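PDB 2OKX: rhamnosidase B from Bacillus sp., which hydrolyses terminal alpha-L-rhamnose residues from rhamnosides, as a member of glycoside hydrolase family 78. Local coordinates for residues Gln528-Arg540 with Asn587-Arg599. Residues are numbered along the deposited sequence; the frame is centred on the assembly and turned at random. Where two conformers were deposited one is given.
Sequences QSTYPVAEQGSFR and NYYVFGETEIVER
Tyr-531 lays its ring against Ile-596, at the start of helix 595-603. With CG anti to the backbone N (chi1 -175°), the ring leaves CB in the direction of Ile-596. CG and CD2 meet the CD1 methyl of Ile-596, and CE2 comes 3.4 Å from Ile-596 CB, which sits over one face as a CH-pi contact and also touches CZ; Pro-532 CD covers the opposite face. Across the ring from CD2 and CE2, CD1 and CE1 meet Glu-593 CG, which approaches obliquely, 3.7 Å from CE1. At the tip Tyr-531 OH lies 3.4 Å from Glu-595 CB and shares a hydrogen bond with a water. A tyrosine suits this place because its flat ring packs on aliphatic carbon while its hydroxyl holds water; a leucine here would probably leave that water without its phenolic partner and the Ile-596 side chain less well covered. The segment links strand 520-528 of a beta domain to strand 538-541, at the edge of the C-terminal sheet, and on the way passes along the (alpha/alpha)6 barrel characteristic of family 78, at the turn between helices 577-590 and 595-603. There the branched Val-533 sets CB over the Phe-591 ring, 3.8 Å from its centroid, with Val-590 CG2 on the other face. Gly-537 lies so near the helix end that a CB would strike Tyr-589 O; Gly-537 N gives Val-590 O a weak hydrogen bond of 3.1 Å.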
ATOM      1  N   GLN A 528       2.349  13.246  -9.524  1.00 19.94           N
ATOM      2  CA  GLN A 528       3.088  12.292  -8.707  1.00 17.66           C
ATOM      3  C   GLN A 528       3.380  12.901  -7.351  1.00 17.56           C
ATOM      4  O   GLN A 528       3.685  14.089  -7.250  1.00 17.68           O
ATOM      5  CB  GLN A 528       4.395  11.883  -9.398  1.00 17.52           C
ATOM      6  CG  GLN A 528       5.232  10.899  -8.589  1.00 18.93           C
ATOM      7  CD  GLN A 528       6.287  10.215  -9.432  1.00 20.62           C
ATOM      8  OE1 GLN A 528       5.972   9.406 -10.303  1.00 19.91           O
ATOM      9  NE2 GLN A 528       7.546  10.547  -9.188  1.00 21.25           N
ATOM     10  N   SER A 529       3.287  12.082  -6.310  1.00 17.53           N
ATOM     11  CA  SER A 529       3.517  12.551  -4.950  1.00 18.14           C
ATOM     12  C   SER A 529       4.279  11.535  -4.111  1.00 17.40           C
ATOM     13  O   SER A 529       3.818  10.412  -3.924  1.00 17.90           O
ATOM     14  CB  SER A 529       2.174  12.856  -4.276  1.00 19.10           C
ATOM     15  OG  SER A 529       2.356  13.179  -2.906  1.00 19.38           O
ATOM     16  N   THR A 530       5.445  11.932  -3.606  1.00 16.95           N
ATOM     17  CA  THR A 530       6.251  11.054  -2.766  1.00 16.72           C
ATOM     18  C   THR A 530       6.939  11.875  -1.690  1.00 16.07           C
ATOM     19  O   THR A 530       6.845  13.100  -1.666  1.00 16.38           O
ATOM     20  CB  THR A 530       7.373  10.346  -3.565  1.00 17.79           C
ATOM     21  OG1 THR A 530       8.396  11.299  -3.890  1.00 16.49           O
ATOM     22  CG2 THR A 530       6.829   9.747  -4.860  1.00 16.85           C
ATOM     23  N   TYR A 531       7.637  11.187  -0.795  1.00 17.65           N
ATOM     24  CA  TYR A 531       8.391  11.862   0.243  1.00 17.40           C
ATOM     25  C   TYR A 531       9.403  12.685  -0.553  1.00 18.17           C
ATOM     26  O   TYR A 531       9.810  12.276  -1.639  1.00 17.43           O
ATOM     27  CB  TYR A 531       9.101  10.830   1.125  1.00 17.73           C
ATOM     28  CG  TYR A 531       9.818  11.429   2.312  1.00 19.71           C
ATOM     29  CD1 TYR A 531      11.148  11.844   2.215  1.00 18.79           C
ATOM     30  CD2 TYR A 531       9.153  11.613   3.525  1.00 19.00           C
ATOM     31  CE1 TYR A 531      11.798  12.426   3.301  1.00 20.39           C
ATOM     32  CE2 TYR A 531       9.788  12.200   4.614  1.00 20.08           C
ATOM     33  CZ  TYR A 531      11.109  12.602   4.497  1.00 21.39           C
ATOM     34  OH  TYR A 531      11.740  13.171   5.579  1.00 22.01           O
ATOM     35  N   PRO A 532       9.806  13.860  -0.041  1.00 16.36           N
ATOM     36  CA  PRO A 532      10.772  14.687  -0.769  1.00 18.54           C
ATOM     37  C   PRO A 532      12.160  14.059  -0.864  1.00 20.76           C
ATOM     38  O   PRO A 532      12.954  14.141   0.070  1.00 22.01           O
ATOM     39  CB  PRO A 532      10.771  15.997   0.019  1.00 18.25           C
ATOM     40  CG  PRO A 532      10.499  15.536   1.421  1.00 16.03           C
ATOM     41  CD  PRO A 532       9.404  14.508   1.222  1.00 16.38           C
ATOM     42  N   VAL A 533      12.444  13.428  -1.999  1.00 20.56           N
ATOM     43  CA  VAL A 533      13.740  12.800  -2.215  1.00 20.74           C
ATOM     44  C   VAL A 533      14.406  13.352  -3.467  1.00 20.87           C
ATOM     45  O   VAL A 533      13.743  13.610  -4.476  1.00 22.27           O
ATOM     46  CB  VAL A 533      13.615  11.262  -2.386  1.00 20.92           C
ATOM     47  CG1 VAL A 533      13.148  10.624  -1.093  1.00 21.01           C
ATOM     48  CG2 VAL A 533      12.645  10.943  -3.524  1.00 20.61           C
ATOM     49  N   ALA A 534      15.716  13.547  -3.392  1.00 19.25           N
ATOM     50  CA  ALA A 534      16.489  14.023  -4.527  1.00 19.50           C
ATOM     51  C   ALA A 534      17.428  12.868  -4.870  1.00 17.90           C
ATOM     52  O   ALA A 534      17.773  12.070  -4.003  1.00 15.64           O
ATOM     53  CB  ALA A 534      17.283  15.275  -4.157  1.00 20.01           C
ATOM     54  N   GLU A 535      17.832  12.769  -6.130  1.00 17.19           N
ATOM     55  CA  GLU A 535      18.699  11.678  -6.547  1.00 15.95           C
ATOM     56  C   GLU A 535      20.145  11.912  -6.138  1.00 16.76           C
ATOM     57  O   GLU A 535      21.048  11.952  -6.974  1.00 16.62           O
ATOM     58  CB  GLU A 535      18.553  11.472  -8.060  1.00 17.03           C
ATOM     59  CG  GLU A 535      17.132  11.014  -8.413  1.00 15.16           C
ATOM     60  CD  GLU A 535      16.916  10.674  -9.884  1.00 17.93           C
ATOM     61  OE1 GLU A 535      15.854  10.104 -10.191  1.00 20.14           O
ATOM     62  OE2 GLU A 535      17.780  10.978 -10.730  1.00 16.87           O
ATOM     63  N   GLN A 536      20.352  12.036  -4.826  1.00 16.56           N
ATOM     64  CA  GLN A 536      21.671  12.298  -4.262  1.00 18.03           C
ATOM     65  C   GLN A 536      22.602  11.101  -4.245  1.00 17.52           C
ATOM     66  O   GLN A 536      23.813  11.256  -4.098  1.00 19.35           O
ATOM     67  CB  GLN A 536      21.526  12.872  -2.849  1.00 15.92           C
ATOM     68  CG  GLN A 536      20.774  14.198  -2.834  1.00 16.62           C
ATOM     69  CD  GLN A 536      21.400  15.231  -3.758  1.00 19.42           C
ATOM     70  OE1 GLN A 536      22.574  15.597  -3.603  1.00 21.86           O
ATOM     71  NE2 GLN A 536      20.626  15.703  -4.728  1.00 12.70           N
ATOM     72  N   GLY A 537      22.041   9.906  -4.377  1.00 15.73           N
ATOM     73  CA  GLY A 537      22.874   8.719  -4.403  1.00 15.72           C
ATOM     74  C   GLY A 537      22.934   8.215  -5.830  1.00 17.06           C
ATOM     75  O   GLY A 537      22.075   8.559  -6.643  1.00 16.08           O
ATOM     76  N   SER A 538      23.941   7.413  -6.156  1.00 17.33           N
ATOM     77  CA  SER A 538      24.035   6.885  -7.510  1.00 17.70           C
ATOM     78  C   SER A 538      24.937   5.669  -7.624  1.00 17.12           C
ATOM     79  O   SER A 538      25.736   5.371  -6.728  1.00 13.55           O
ATOM     80  CB  SER A 538      24.526   7.968  -8.486  1.00 20.10           C
ATOM     81  OG  SER A 538      25.846   8.387  -8.189  1.00 22.31           O
ATOM     82  N   PHE A 539      24.781   4.967  -8.741  1.00 16.01           N
ATOM     83  CA  PHE A 539      25.586   3.797  -9.047  1.00 16.81           C
ATOM     84  C   PHE A 539      25.497   3.472 -10.529  1.00 17.72           C
ATOM     85  O   PHE A 539      24.406   3.437 -11.096  1.00 17.70           O
ATOM     86  CB  PHE A 539      25.123   2.570  -8.261  1.00 17.16           C
ATOM     87  CG  PHE A 539      25.864   1.310  -8.636  1.00 16.79           C
ATOM     88  CD1 PHE A 539      27.052   0.967  -7.997  1.00 15.24           C
ATOM     89  CD2 PHE A 539      25.410   0.508  -9.687  1.00 15.91           C
ATOM     90  CE1 PHE A 539      27.779  -0.155  -8.401  1.00 17.70           C
ATOM     91  CE2 PHE A 539      26.129  -0.609 -10.099  1.00 14.81           C
ATOM     92  CZ  PHE A 539      27.317  -0.943  -9.458  1.00 16.47           C
ATOM     93  N   ARG A 540      26.651   3.253 -11.150  1.00 15.42           N
ATOM     94  CA  ARG A 540      26.723   2.858 -12.558  1.00 18.30           C
ATOM     95  C   ARG A 540      27.965   1.996 -12.697  1.00 17.43           C
ATOM     96  O   ARG A 540      28.960   2.230 -12.009  1.00 17.27           O
ATOM     97  CB  ARG A 540      26.860   4.063 -13.498  1.00 18.60           C
ATOM     98  CG  ARG A 540      25.676   5.003 -13.520  1.00 24.82           C
ATOM     99  CD  ARG A 540      25.858   6.094 -14.576  1.00 28.26           C
ATOM    100  NE  ARG A 540      27.235   6.584 -14.640  1.00 31.47           N
ATOM    101  CZ  ARG A 540      28.101   6.247 -15.593  1.00 32.73           C
ATOM    102  NH1 ARG A 540      29.335   6.727 -15.583  1.00 31.71           N
ATOM    103  NH2 ARG A 540      27.724   5.438 -16.572  1.00 35.37           N
ATOM    104  N   ASN A 587      17.109   3.216   0.930  1.00 15.94           N
ATOM    105  CA  ASN A 587      16.951   4.663   0.988  1.00 16.26           C
ATOM    106  C   ASN A 587      18.256   5.362   1.390  1.00 14.27           C
ATOM    107  O   ASN A 587      18.619   6.389   0.815  1.00 14.47           O
ATOM    108  CB  ASN A 587      15.845   5.017   1.987  1.00 15.93           C
ATOM    109  CG  ASN A 587      16.041   6.381   2.615  1.00 18.30           C
ATOM    110  OD1 ASN A 587      15.979   7.408   1.939  1.00 18.23           O
ATOM    111  ND2 ASN A 587      16.290   6.397   3.923  1.00 16.32           N
ATOM    112  N   TYR A 588      18.957   4.809   2.375  1.00 15.16           N
ATOM    113  CA  TYR A 588      20.213   5.410   2.829  1.00 15.55           C
ATOM    114  C   TYR A 588      21.207   5.536   1.681  1.00 15.72           C
ATOM    115  O   TYR A 588      21.941   6.522   1.578  1.00 14.50           O
ATOM    116  CB  TYR A 588      20.851   4.562   3.949  1.00 15.67           C
ATOM    117  CG  TYR A 588      20.075   4.516   5.250  1.00 15.21           C
ATOM    118  CD1 TYR A 588      20.128   3.389   6.068  1.00 16.12           C
ATOM    119  CD2 TYR A 588      19.289   5.592   5.663  1.00 17.61           C
ATOM    120  CE1 TYR A 588      19.418   3.325   7.259  1.00 18.36           C
ATOM    121  CE2 TYR A 588      18.572   5.542   6.863  1.00 19.56           C
ATOM    122  CZ  TYR A 588      18.639   4.401   7.652  1.00 19.32           C
ATOM    123  OH  TYR A 588      17.903   4.315   8.812  1.00 19.84           O
ATOM    124  N   TYR A 589      21.241   4.530   0.814  1.00 15.92           N
ATOM    125  CA  TYR A 589      22.183   4.567  -0.294  1.00 16.06           C
ATOM    126  C   TYR A 589      21.732   5.327  -1.535  1.00 16.69           C
ATOM    127  O   TYR A 589      22.560   5.926  -2.218  1.00 16.43           O
ATOM    128  CB  TYR A 589      22.600   3.144  -0.682  1.00 16.02           C
ATOM    129  CG  TYR A 589      23.739   2.606   0.168  1.00 15.05           C
ATOM    130  CD1 TYR A 589      23.551   2.318   1.517  1.00 14.24           C
ATOM    131  CD2 TYR A 589      25.012   2.421  -0.375  1.00 16.05           C
ATOM    132  CE1 TYR A 589      24.607   1.862   2.313  1.00 15.96           C
ATOM    133  CE2 TYR A 589      26.075   1.962   0.412  1.00 14.53           C
ATOM    134  CZ  TYR A 589      25.863   1.686   1.753  1.00 16.77           C
ATOM    135  OH  TYR A 589      26.901   1.233   2.535  1.00 18.34           O
ATOM    136  N   VAL A 590      20.436   5.330  -1.826  1.00 16.30           N
ATOM    137  CA  VAL A 590      19.970   6.024  -3.026  1.00 16.19           C
ATOM    138  C   VAL A 590      19.432   7.440  -2.818  1.00 15.90           C
ATOM    139  O   VAL A 590      19.493   8.257  -3.738  1.00 15.63           O
ATOM    140  CB  VAL A 590      18.903   5.189  -3.774  1.00 18.94           C
ATOM    141  CG1 VAL A 590      19.421   3.770  -3.993  1.00 16.83           C
ATOM    142  CG2 VAL A 590      17.600   5.182  -3.007  1.00 21.04           C
ATOM    143  N   PHE A 591      18.917   7.735  -1.624  1.00 14.87           N
ATOM    144  CA  PHE A 591      18.378   9.067  -1.339  1.00 15.55           C
ATOM    145  C   PHE A 591      19.023   9.765  -0.139  1.00 15.42           C
ATOM    146  O   PHE A 591      19.327  10.956  -0.204  1.00 16.31           O
ATOM    147  CB  PHE A 591      16.864   8.995  -1.122  1.00 14.69           C
ATOM    148  CG  PHE A 591      16.106   8.492  -2.313  1.00 16.18           C
ATOM    149  CD1 PHE A 591      16.280   9.078  -3.560  1.00 16.55           C
ATOM    150  CD2 PHE A 591      15.215   7.429  -2.188  1.00 17.50           C
ATOM    151  CE1 PHE A 591      15.578   8.616  -4.670  1.00 18.90           C
ATOM    152  CE2 PHE A 591      14.508   6.958  -3.291  1.00 15.86           C
ATOM    153  CZ  PHE A 591      14.690   7.554  -4.534  1.00 17.00           C
ATOM    154  N   GLY A 592      19.208   9.026   0.952  1.00 15.91           N
ATOM    155  CA  GLY A 592      19.829   9.585   2.146  1.00 17.87           C
ATOM    156  C   GLY A 592      18.901  10.247   3.155  1.00 20.87           C
ATOM    157  O   GLY A 592      19.362  10.966   4.043  1.00 19.01           O
ATOM    158  N   GLU A 593      17.597  10.017   3.042  1.00 20.13           N
ATOM    159  CA  GLU A 593      16.669  10.633   3.981  1.00 21.62           C
ATOM    160  C   GLU A 593      16.649   9.895   5.313  1.00 21.01           C
ATOM    161  O   GLU A 593      16.823   8.673   5.366  1.00 20.59           O
ATOM    162  CB  GLU A 593      15.262  10.693   3.372  0.58 22.15           C
ATOM    163  CG  GLU A 593      15.171  11.569   2.115  0.58 22.55           C
ATOM    164  CD  GLU A 593      15.739  12.969   2.323  0.58 20.34           C
ATOM    165  OE1 GLU A 593      15.280  13.684   3.234  0.58 20.71           O
ATOM    166  OE2 GLU A 593      16.650  13.364   1.572  0.58 24.33           O
ATOM    167  N   THR A 594      16.453  10.641   6.395  1.00 19.96           N
ATOM    168  CA  THR A 594      16.429  10.042   7.725  1.00 20.04           C
ATOM    169  C   THR A 594      15.156  10.312   8.520  1.00 20.24           C
ATOM    170  O   THR A 594      14.719   9.462   9.292  1.00 20.17           O
ATOM    171  CB  THR A 594      17.629  10.523   8.569  1.00 21.37           C
ATOM    172  OG1 THR A 594      17.628  11.952   8.621  1.00 18.71           O
ATOM    173  CG2 THR A 594      18.940  10.044   7.959  1.00 21.62           C
ATOM    174  N   GLU A 595      14.557  11.484   8.335  1.00 20.44           N
ATOM    175  CA  GLU A 595      13.355  11.815   9.092  1.00 23.65           C
ATOM    176  C   GLU A 595      12.208  10.839   8.875  1.00 22.77           C
ATOM    177  O   GLU A 595      11.502  10.498   9.819  1.00 20.62           O
ATOM    178  CB  GLU A 595      12.902  13.248   8.793  1.00 27.13           C
ATOM    179  CG  GLU A 595      13.865  14.306   9.323  1.00 33.36           C
ATOM    180  CD  GLU A 595      13.262  15.700   9.340  1.00 38.88           C
ATOM    181  OE1 GLU A 595      13.998  16.662   9.644  1.00 44.67           O
ATOM    182  OE2 GLU A 595      12.053  15.837   9.059  1.00 42.96           O
ATOM    183  N   ILE A 596      12.026  10.376   7.642  1.00 20.03           N
ATOM    184  CA  ILE A 596      10.957   9.432   7.365  1.00 19.53           C
ATOM    185  C   ILE A 596      11.213   8.122   8.115  1.00 18.60           C
ATOM    186  O   ILE A 596      10.287   7.480   8.597  1.00 19.51           O
ATOM    187  CB  ILE A 596      10.831   9.156   5.843  1.00 21.00           C
ATOM    188  CG1 ILE A 596       9.710   8.147   5.585  1.00 19.75           C
ATOM    189  CG2 ILE A 596      12.159   8.650   5.290  1.00 21.34           C
ATOM    190  CD1 ILE A 596       9.453   7.866   4.103  1.00 19.06           C
ATOM    191  N   VAL A 597      12.476   7.730   8.226  1.00 19.89           N
ATOM    192  CA  VAL A 597      12.805   6.498   8.923  1.00 19.16           C
ATOM    193  C   VAL A 597      12.449   6.605  10.407  1.00 21.02           C
ATOM    194  O   VAL A 597      11.773   5.730  10.947  1.00 19.99           O
ATOM    195  CB  VAL A 597      14.304   6.149   8.785  1.00 19.61           C
ATOM    196  CG1 VAL A 597      14.602   4.865   9.529  1.00 18.30           C
ATOM    197  CG2 VAL A 597      14.677   6.012   7.304  1.00 19.21           C
ATOM    198  N   GLU A 598      12.888   7.673  11.067  1.00 20.97           N
ATOM    199  CA  GLU A 598      12.575   7.818  12.484  1.00 23.98           C
ATOM    200  C   GLU A 598      11.068   7.913  12.707  1.00 23.25           C
ATOM    201  O   GLU A 598      10.539   7.332  13.657  1.00 24.07           O
ATOM    202  CB  GLU A 598      13.260   9.046  13.091  1.00 26.03           C
ATOM    203  CG  GLU A 598      12.977   9.153  14.588  1.00 31.71           C
ATOM    204  CD  GLU A 598      13.765  10.235  15.291  1.00 34.00           C
ATOM    205  OE1 GLU A 598      13.423  10.533  16.453  1.00 36.82           O
ATOM    206  OE2 GLU A 598      14.720  10.780  14.697  1.00 37.12           O
ATOM    207  N   ARG A 599      10.378   8.641  11.835  1.00 22.83           N
ATOM    208  CA  ARG A 599       8.927   8.774  11.956  1.00 22.57           C
ATOM    209  C   ARG A 599       8.283   7.394  11.970  1.00 22.77           C
ATOM    210  O   ARG A 599       7.416   7.116  12.791  1.00 24.67           O
ATOM    211  CB  ARG A 599       8.352   9.596  10.794  1.00 22.39           C
ATOM    212  CG  ARG A 599       6.831   9.493  10.667  1.00 22.17           C
ATOM    213  CD  ARG A 599       6.262  10.397   9.581  1.00 20.62           C
ATOM    214  NE  ARG A 599       4.930   9.949   9.175  1.00 22.93           N
ATOM    215  CZ  ARG A 599       3.848   9.988   9.947  1.00 22.87           C
ATOM    216  NH1 ARG A 599       3.928  10.470  11.183  1.00 21.24           N
ATOM    217  NH2 ARG A 599       2.694   9.510   9.492  1.00 20.21           N
TER
HETATM  218  O   HOH W   1      13.821  14.674   4.933  1.00 29.40           O
HETATM  219  O   HOH W   2      17.156  13.273  -0.950  1.00 33.66           O
HETATM  220  O   HOH W   3      19.359   8.587  -6.447  1.00 17.78           O
HETATM  221  O   HOH W   4      24.428   4.410  -3.907  1.00 21.61           O